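Local coordinates for protein BH2851 (Bacillus halodurans, PDB 2GFG) that is of unknown function but, as a putative adenylate cyclase of the CYTH family, probably acts on phosphate-containing substrates inside an antiparallel beta barrel, at residues 46-58 with 63-75. Sequence-based numbering, arbitrary orientation.
Sequences FQLKKQSSALRIR and IFTFTLKQPHPAG. With EDO (1,2-ethanediol), chain F.
Ala54, Arg56 and Arg58 pair with Lys69, Thr67 and Thr65 as the hydrogen-bonded positions of two antiparallel strands running at 171° to each other, their axes 4.5 Å apart at the closest, each pair joined by two N-H···O=C bonds, such as Arg56 N to Thr67 O at 2.9 Å. The strands' two faces differ sharply. Leu55, Ile57, Phe66 and Leu68 form the apolar one, where the Phe66 ring comes to Ile57, its CD1 3.4 Å from Ile57 CG1, while CE1 reaches Leu55 CD1 at 3.7 Å. With CG anti to the backbone N (chi1 -164°), the ring is carried toward these two neighbours. Helix 101-108 packs on this side through Val102 and Ala105. The other face is polar and rich in positive charge. Arg56 runs extended beside Thr67, and its NH1 lies 3.4 Å from Lys69 NZ. Its guanidinium also lies against that of Arg58, whose NH2 sits 3.2 Å above the Arg56 plane, over its centre. Glu7 forms a salt bridge with Lys69 and so probably balances part of the positive charge, while Asn38 accepts from Arg58 NE. A water takes the N-H of Arg56 NE and donates to Thr67 OG1 at 2.6 Å, tying the two side chains together; Thr67 OG1 also bonds Asn80. An ethanediol, probably from the crystallisation liquor, lies at the edge of the Arg58 guanidinium and takes a weak bond from NH1. Before the strand, a Schellman motif closes helix 47-50, and Pro71 packs against Ser52. The two strands form a beta hairpin in the wall of a CYTH barrel, its basic face consistent with the charged, phosphate-binding tunnel known in this family.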
ATOM      1  N   PHE A  46     -17.490   3.188  -6.638  1.00 54.30           N
ATOM      2  CA  PHE A  46     -16.499   2.964  -5.569  1.00 53.48           C
ATOM      3  C   PHE A  46     -16.956   1.899  -4.528  1.00 51.65           C
ATOM      4  O   PHE A  46     -16.964   2.160  -3.318  1.00 51.07           O
ATOM      5  CB  PHE A  46     -16.125   4.300  -4.872  1.00 54.39           C
ATOM      6  CG  PHE A  46     -15.606   5.363  -5.820  1.00 55.09           C
ATOM      7  CD1 PHE A  46     -14.240   5.437  -6.129  1.00 56.34           C
ATOM      8  CD2 PHE A  46     -16.479   6.297  -6.394  1.00 57.57           C
ATOM      9  CE1 PHE A  46     -13.752   6.419  -7.010  1.00 57.97           C
ATOM     10  CE2 PHE A  46     -15.997   7.290  -7.278  1.00 58.15           C
ATOM     11  CZ  PHE A  46     -14.637   7.350  -7.581  1.00 57.33           C
ATOM     12  N   GLN A  47     -17.277   0.693  -5.015  1.00 50.19           N
ATOM     13  CA  GLN A  47     -17.773  -0.406  -4.135  1.00 50.03           C
ATOM     14  C   GLN A  47     -16.714  -0.925  -3.151  1.00 48.92           C
ATOM     15  O   GLN A  47     -17.035  -1.218  -1.992  1.00 48.63           O
ATOM     16  CB  GLN A  47     -18.339  -1.568  -4.968  1.00 50.81           C
ATOM     17  CG  GLN A  47     -19.682  -1.245  -5.613  1.00 54.30           C
ATOM     18  CD  GLN A  47     -20.370  -2.455  -6.247  1.00 57.29           C
ATOM     19  OE1 GLN A  47     -20.855  -2.381  -7.381  1.00 56.01           O
ATOM     20  NE2 GLN A  47     -20.447  -3.565  -5.499  1.00 59.16           N
ATOM     21  N   LEU A  48     -15.461  -1.033  -3.604  1.00 47.35           N
ATOM     22  CA  LEU A  48     -14.370  -1.483  -2.721  1.00 48.31           C
ATOM     23  C   LEU A  48     -14.159  -0.495  -1.566  1.00 49.02           C
ATOM     24  O   LEU A  48     -13.937  -0.905  -0.424  1.00 49.94           O
ATOM     25  CB  LEU A  48     -13.063  -1.675  -3.502  1.00 48.46           C
ATOM     26  CG  LEU A  48     -12.991  -2.882  -4.444  1.00 48.79           C
ATOM     27  CD1 LEU A  48     -11.838  -2.716  -5.453  1.00 48.71           C
ATOM     28  CD2 LEU A  48     -12.832  -4.168  -3.659  1.00 48.71           C
ATOM     29  N   LYS A  49     -14.262   0.800  -1.869  1.00 48.41           N
ATOM     30  CA  LYS A  49     -14.131   1.851  -0.852  1.00 49.56           C
ATOM     31  C   LYS A  49     -15.251   1.713   0.205  1.00 48.59           C
ATOM     32  O   LYS A  49     -14.991   1.783   1.400  1.00 48.38           O
ATOM     33  CB  LYS A  49     -14.182   3.253  -1.509  1.00 50.99           C
ATOM     34  CG  LYS A  49     -13.365   4.337  -0.779  1.00 54.49           C
ATOM     35  CD  LYS A  49     -14.086   4.897   0.428  1.00 57.56           C
ATOM     36  CE  LYS A  49     -13.262   5.980   1.109  1.00 60.04           C
ATOM     37  NZ  LYS A  49     -13.861   6.400   2.405  1.00 62.79           N
ATOM     38  N   LYS A  50     -16.476   1.461  -0.263  1.00 48.05           N
ATOM     39  CA  LYS A  50     -17.649   1.307   0.627  1.00 49.03           C
ATOM     40  C   LYS A  50     -17.573   0.051   1.516  1.00 48.42           C
ATOM     41  O   LYS A  50     -18.223  -0.011   2.554  1.00 49.48           O
ATOM     42  CB  LYS A  50     -18.942   1.295  -0.197  1.00 49.26           C
ATOM     43  CG  LYS A  50     -19.242   2.633  -0.858  1.00 51.93           C
ATOM     44  CD  LYS A  50     -20.337   2.525  -1.893  1.00 53.52           C
ATOM     45  CE  LYS A  50     -20.761   3.910  -2.389  1.00 53.89           C
ATOM     46  NZ  LYS A  50     -21.831   3.833  -3.431  1.00 53.53           N
ATOM     47  N   GLN A  51     -16.785  -0.944   1.091  1.00 48.06           N
ATOM     48  CA  GLN A  51     -16.521  -2.134   1.914  1.00 47.36           C
ATOM     49  C   GLN A  51     -15.125  -2.062   2.580  1.00 46.08           C
ATOM     50  O   GLN A  51     -14.595  -3.075   3.043  1.00 46.38           O
ATOM     51  CB  GLN A  51     -16.665  -3.394   1.076  1.00 47.72           C
ATOM     52  CG  GLN A  51     -18.066  -3.550   0.471  1.00 49.92           C
ATOM     53  CD  GLN A  51     -18.359  -4.958  -0.011  1.00 49.93           C
ATOM     54  OE1 GLN A  51     -17.915  -5.936   0.587  1.00 46.93           O
ATOM     55  NE2 GLN A  51     -19.162  -5.067  -1.058  1.00 48.54           N
ATOM     56  N   SER A  52     -14.583  -0.833   2.682  1.00 45.46           N
ATOM     57  CA  SER A  52     -13.276  -0.566   3.317  1.00 44.27           C
ATOM     58  C   SER A  52     -12.146  -1.453   2.754  1.00 44.64           C
ATOM     59  O   SER A  52     -11.195  -1.815   3.472  1.00 42.59           O
ATOM     60  CB  SER A  52     -13.389  -0.713   4.837  1.00 44.28           C
ATOM     61  OG  SER A  52     -14.379   0.169   5.353  1.00 43.05           O
ATOM     62  N   SER A  53     -12.222  -1.729   1.452  1.00 44.76           N
ATOM     63  CA  SER A  53     -11.263  -2.598   0.785  1.00 44.27           C
ATOM     64  C   SER A  53     -10.537  -1.868  -0.320  1.00 44.11           C
ATOM     65  O   SER A  53     -10.993  -0.807  -0.795  1.00 44.19           O
ATOM     66  CB  SER A  53     -11.970  -3.823   0.215  1.00 44.38           C
ATOM     67  OG  SER A  53     -12.494  -4.630   1.254  1.00 42.45           O
ATOM     68  N   ALA A  54      -9.403  -2.440  -0.736  1.00 42.98           N
ATOM     69  CA  ALA A  54      -8.577  -1.871  -1.787  1.00 42.83           C
ATOM     70  C   ALA A  54      -7.990  -2.979  -2.653  1.00 42.67           C
ATOM     71  O   ALA A  54      -7.445  -3.978  -2.128  1.00 42.86           O
ATOM     72  CB  ALA A  54      -7.461  -1.021  -1.185  1.00 42.68           C
ATOM     73  N   LEU A  55      -8.089  -2.797  -3.975  1.00 40.17           N
ATOM     74  CA  LEU A  55      -7.599  -3.763  -4.948  1.00 40.91           C
ATOM     75  C   LEU A  55      -6.560  -3.091  -5.831  1.00 41.32           C
ATOM     76  O   LEU A  55      -6.823  -2.032  -6.414  1.00 42.07           O
ATOM     77  CB  LEU A  55      -8.759  -4.275  -5.805  1.00 40.50           C
ATOM     78  CG  LEU A  55      -8.486  -5.414  -6.795  1.00 42.29           C
ATOM     79  CD1 LEU A  55      -8.205  -6.692  -6.083  1.00 42.77           C
ATOM     80  CD2 LEU A  55      -9.677  -5.589  -7.733  1.00 42.09           C
ATOM     81  N   ARG A  56      -5.379  -3.697  -5.924  1.00 41.91           N
ATOM     82  CA  ARG A  56      -4.309  -3.182  -6.785  1.00 43.40           C
ATOM     83  C   ARG A  56      -3.555  -4.294  -7.478  1.00 43.61           C
ATOM     84  O   ARG A  56      -3.621  -5.463  -7.067  1.00 42.69           O
ATOM     85  CB  ARG A  56      -3.309  -2.341  -5.967  1.00 43.15           C
ATOM     86  CG  ARG A  56      -2.535  -3.145  -4.897  1.00 43.66           C
ATOM     87  CD  ARG A  56      -1.313  -2.408  -4.385  1.00 45.90           C
ATOM     88  NE  ARG A  56      -0.481  -3.291  -3.538  1.00 47.25           N
ATOM     89  CZ  ARG A  56      -0.300  -3.167  -2.208  1.00 47.93           C
ATOM     90  NH1 ARG A  56      -0.762  -2.105  -1.534  1.00 48.54           N
ATOM     91  NH2 ARG A  56       0.443  -4.069  -1.565  1.00 46.79           N
ATOM     92  N   ILE A  57      -2.879  -3.929  -8.563  1.00 42.93           N
ATOM     93  CA  ILE A  57      -1.812  -4.741  -9.135  1.00 43.71           C
ATOM     94  C   ILE A  57      -0.499  -3.961  -8.960  1.00 43.05           C
ATOM     95  O   ILE A  57      -0.388  -2.833  -9.425  1.00 43.31           O
ATOM     96  CB  ILE A  57      -2.051  -5.044 -10.635  1.00 43.28           C
ATOM     97  CG1 ILE A  57      -3.232  -6.004 -10.794  1.00 40.97           C
ATOM     98  CG2 ILE A  57      -0.779  -5.644 -11.280  1.00 45.08           C
ATOM     99  CD1 ILE A  57      -3.694  -6.193 -12.237  1.00 43.56           C
ATOM    100  N   ARG A  58       0.454  -4.549  -8.233  1.00 43.96           N
ATOM    101  CA  ARG A  58       1.763  -3.920  -8.004  1.00 44.98           C
ATOM    102  C   ARG A  58       2.785  -4.423  -8.997  1.00 44.63           C
ATOM    103  O   ARG A  58       2.878  -5.614  -9.243  1.00 43.83           O
ATOM    104  CB  ARG A  58       2.264  -4.195  -6.588  1.00 45.77           C
ATOM    105  CG  ARG A  58       3.673  -3.577  -6.283  1.00 47.63           C
ATOM    106  CD  ARG A  58       3.999  -3.609  -4.808  1.00 48.93           C
ATOM    107  NE  ARG A  58       3.199  -2.644  -4.059  1.00 51.20           N
ATOM    108  CZ  ARG A  58       3.312  -2.411  -2.748  1.00 52.44           C
ATOM    109  NH1 ARG A  58       4.186  -3.087  -2.007  1.00 50.16           N
ATOM    110  NH2 ARG A  58       2.534  -1.492  -2.175  1.00 52.86           N
ATOM    111  N   ILE A  63       8.261  -7.947 -11.476  1.00 46.05           N
ATOM    112  CA  ILE A  63       7.338  -8.876 -10.813  1.00 44.15           C
ATOM    113  C   ILE A  63       6.007  -8.172 -10.545  1.00 42.28           C
ATOM    114  O   ILE A  63       5.974  -7.084  -9.948  1.00 40.08           O
ATOM    115  CB  ILE A  63       7.929  -9.428  -9.498  1.00 45.43           C
ATOM    116  CG1 ILE A  63       9.109 -10.349  -9.809  1.00 47.82           C
ATOM    117  CG2 ILE A  63       6.835 -10.199  -8.669  1.00 46.31           C
ATOM    118  CD1 ILE A  63       9.945 -10.695  -8.628  1.00 49.80           C
ATOM    119  N   PHE A  64       4.915  -8.812 -10.981  1.00 41.21           N
ATOM    120  CA  PHE A  64       3.559  -8.299 -10.793  1.00 41.11           C
ATOM    121  C   PHE A  64       2.848  -9.075  -9.711  1.00 41.04           C
ATOM    122  O   PHE A  64       2.907 -10.311  -9.687  1.00 40.75           O
ATOM    123  CB  PHE A  64       2.777  -8.396 -12.091  1.00 41.73           C
ATOM    124  CG  PHE A  64       3.334  -7.559 -13.184  1.00 41.77           C
ATOM    125  CD1 PHE A  64       4.391  -8.017 -13.957  1.00 41.81           C
ATOM    126  CD2 PHE A  64       2.837  -6.269 -13.420  1.00 43.10           C
ATOM    127  CE1 PHE A  64       4.933  -7.221 -14.964  1.00 42.86           C
ATOM    128  CE2 PHE A  64       3.355  -5.482 -14.438  1.00 43.90           C
ATOM    129  CZ  PHE A  64       4.409  -5.947 -15.201  1.00 40.81           C
ATOM    130  N   THR A  65       2.162  -8.348  -8.820  1.00 40.98           N
ATOM    131  CA  THR A  65       1.432  -8.951  -7.706  1.00 43.38           C
ATOM    132  C   THR A  65       0.018  -8.357  -7.604  1.00 44.97           C
ATOM    133  O   THR A  65      -0.150  -7.139  -7.446  1.00 46.55           O
ATOM    134  CB  THR A  65       2.174  -8.734  -6.371  1.00 44.10           C
ATOM    135  OG1 THR A  65       3.539  -9.176  -6.499  1.00 45.45           O
ATOM    136  CG2 THR A  65       1.497  -9.503  -5.231  1.00 45.88           C
ATOM    137  N   PHE A  66      -0.983  -9.227  -7.726  1.00 43.59           N
ATOM    138  CA  PHE A  66      -2.392  -8.858  -7.578  1.00 43.40           C
ATOM    139  C   PHE A  66      -2.734  -8.930  -6.101  1.00 42.63           C
ATOM    140  O   PHE A  66      -2.518  -9.955  -5.473  1.00 41.12           O
ATOM    141  CB  PHE A  66      -3.255  -9.854  -8.391  1.00 43.65           C
ATOM    142  CG  PHE A  66      -4.694  -9.393  -8.668  1.00 44.71           C
ATOM    143  CD1 PHE A  66      -5.029  -8.026  -8.792  1.00 43.50           C
ATOM    144  CD2 PHE A  66      -5.677 -10.353  -8.988  1.00 43.73           C
ATOM    145  CE1 PHE A  66      -6.322  -7.638  -9.122  1.00 43.60           C
ATOM    146  CE2 PHE A  66      -6.982  -9.965  -9.322  1.00 44.33           C
ATOM    147  CZ  PHE A  66      -7.309  -8.620  -9.383  1.00 45.70           C
ATOM    148  N   THR A  67      -3.245  -7.827  -5.537  1.00 42.30           N
ATOM    149  CA  THR A  67      -3.464  -7.746  -4.071  1.00 44.05           C
ATOM    150  C   THR A  67      -4.802  -7.137  -3.704  1.00 43.45           C
ATOM    151  O   THR A  67      -5.155  -6.044  -4.172  1.00 42.51           O
ATOM    152  CB  THR A  67      -2.327  -6.941  -3.375  1.00 44.48           C
ATOM    153  OG1 THR A  67      -1.107  -7.662  -3.486  1.00 45.17           O
ATOM    154  CG2 THR A  67      -2.635  -6.705  -1.884  1.00 44.84           C
ATOM    155  N   LEU A  68      -5.554  -7.868  -2.881  1.00 42.98           N
ATOM    156  CA  LEU A  68      -6.743  -7.344  -2.232  1.00 43.74           C
ATOM    157  C   LEU A  68      -6.420  -7.078  -0.755  1.00 44.08           C
ATOM    158  O   LEU A  68      -5.680  -7.846  -0.129  1.00 44.80           O
ATOM    159  CB  LEU A  68      -7.900  -8.348  -2.343  1.00 43.98           C
ATOM    160  CG  LEU A  68      -9.220  -7.993  -1.628  1.00 45.12           C
ATOM    161  CD1 LEU A  68      -9.835  -6.714  -2.189  1.00 44.51           C
ATOM    162  CD2 LEU A  68     -10.209  -9.153  -1.725  1.00 45.50           C
ATOM    163  N   LYS A  69      -6.924  -5.953  -0.233  1.00 43.28           N
ATOM    164  CA  LYS A  69      -6.892  -5.652   1.210  1.00 43.39           C
ATOM    165  C   LYS A  69      -8.305  -5.461   1.660  1.00 42.90           C
ATOM    166  O   LYS A  69      -9.026  -4.678   1.064  1.00 42.47           O
ATOM    167  CB  LYS A  69      -6.112  -4.374   1.491  1.00 44.58           C
ATOM    168  CG  LYS A  69      -4.627  -4.485   1.274  1.00 47.74           C
ATOM    169  CD  LYS A  69      -3.924  -3.150   1.563  1.00 49.07           C
ATOM    170  CE  LYS A  69      -2.419  -3.255   1.346  1.00 52.05           C
ATOM    171  NZ  LYS A  69      -1.690  -2.012   1.743  1.00 53.38           N
ATOM    172  N   GLN A  70      -8.718  -6.196   2.703  1.00 41.98           N
ATOM    173  CA  GLN A  70     -10.097  -6.093   3.247  1.00 42.69           C
ATOM    174  C   GLN A  70     -10.073  -6.068   4.777  1.00 42.32           C
ATOM    175  O   GLN A  70      -9.049  -6.383   5.382  1.00 42.23           O
ATOM    176  CB  GLN A  70     -10.974  -7.257   2.736  1.00 42.92           C
ATOM    177  CG  GLN A  70     -10.500  -8.647   3.161  1.00 42.59           C
ATOM    178  CD  GLN A  70     -11.246  -9.760   2.444  1.00 44.75           C
ATOM    179  OE1 GLN A  70     -10.679 -10.447   1.591  1.00 42.65           O
ATOM    180  NE2 GLN A  70     -12.539  -9.928   2.772  1.00 41.32           N
ATOM    181  N   PRO A  71     -11.189  -5.633   5.410  1.00 44.11           N
ATOM    182  CA  PRO A  71     -11.260  -5.621   6.880  1.00 45.52           C
ATOM    183  C   PRO A  71     -11.049  -7.005   7.541  1.00 46.96           C
ATOM    184  O   PRO A  71     -11.324  -8.045   6.933  1.00 46.51           O
ATOM    185  CB  PRO A  71     -12.674  -5.102   7.157  1.00 45.43           C
ATOM    186  CG  PRO A  71     -13.023  -4.313   5.970  1.00 44.81           C
ATOM    187  CD  PRO A  71     -12.391  -5.009   4.811  1.00 44.64           C
ATOM    188  N   HIS A  72     -10.543  -6.982   8.768  1.00 48.18           N
ATOM    189  CA  HIS A  72     -10.226  -8.196   9.525  1.00 49.31           C
ATOM    190  C   HIS A  72     -10.224  -7.828  11.008  1.00 49.91           C
ATOM    191  O   HIS A  72      -9.945  -6.677  11.343  1.00 50.53           O
ATOM    192  CB  HIS A  72      -8.848  -8.720   9.103  1.00 50.23           C
ATOM    193  CG  HIS A  72      -8.615 -10.155   9.443  1.00 49.95           C
ATOM    194  ND1 HIS A  72      -7.823 -10.552  10.501  1.00 52.42           N
ATOM    195  CD2 HIS A  72      -9.069 -11.293   8.866  1.00 49.12           C
ATOM    196  CE1 HIS A  72      -7.799 -11.872  10.558  1.00 52.21           C
ATOM    197  NE2 HIS A  72      -8.546 -12.345   9.575  1.00 51.39           N
ATOM    198  N   PRO A  73     -10.617  -8.784  11.909  1.00 51.06           N
ATOM    199  CA  PRO A  73     -10.633  -8.472  13.356  1.00 52.68           C
ATOM    200  C   PRO A  73      -9.408  -7.663  13.824  1.00 54.09           C
ATOM    201  O   PRO A  73      -9.567  -6.581  14.392  1.00 54.86           O
ATOM    202  CB  PRO A  73     -10.664  -9.853  14.002  1.00 52.80           C
ATOM    203  CG  PRO A  73     -11.447 -10.688  13.034  1.00 52.71           C
ATOM    204  CD  PRO A  73     -11.134 -10.144  11.643  1.00 50.53           C
ATOM    205  N   ALA A  74      -8.207  -8.155  13.498  1.00 55.36           N
ATOM    206  CA  ALA A  74      -6.958  -7.437  13.770  1.00 55.43           C
ATOM    207  C   ALA A  74      -6.336  -6.967  12.448  1.00 55.47           C
ATOM    208  O   ALA A  74      -6.005  -7.778  11.595  1.00 56.55           O
ATOM    209  CB  ALA A  74      -5.997  -8.329  14.511  1.00 56.34           C
ATOM    210  N   GLY A  75      -6.233  -5.647  12.270  1.00 54.29           N
ATOM    211  CA  GLY A  75      -5.632  -5.067  11.067  1.00 53.73           C
ATOM    212  C   GLY A  75      -6.467  -5.304   9.819  1.00 53.24           C
ATOM    213  O   GLY A  75      -7.709  -5.288   9.874  1.00 53.76           O
TER
HETATM  214  C1  EDO F 501       5.782  -6.339  -3.232  1.00 75.95           C
HETATM  215  O1  EDO F 501       6.538  -5.384  -2.477  1.00 75.64           O
HETATM  216  C2  EDO F 501       4.460  -6.644  -2.517  1.00 75.57           C
HETATM  217  O2  EDO F 501       3.782  -7.729  -3.169  1.00 76.03           O
HETATM  218  O   HOH W   1      -4.736  -3.562  -2.229  1.00 37.70           O
HETATM  219  O   HOH W   2       0.641  -5.985  -4.517  1.00 43.77           O
HETATM  220  O   HOH W   3       4.875  -6.969  -7.530  1.00 36.01           O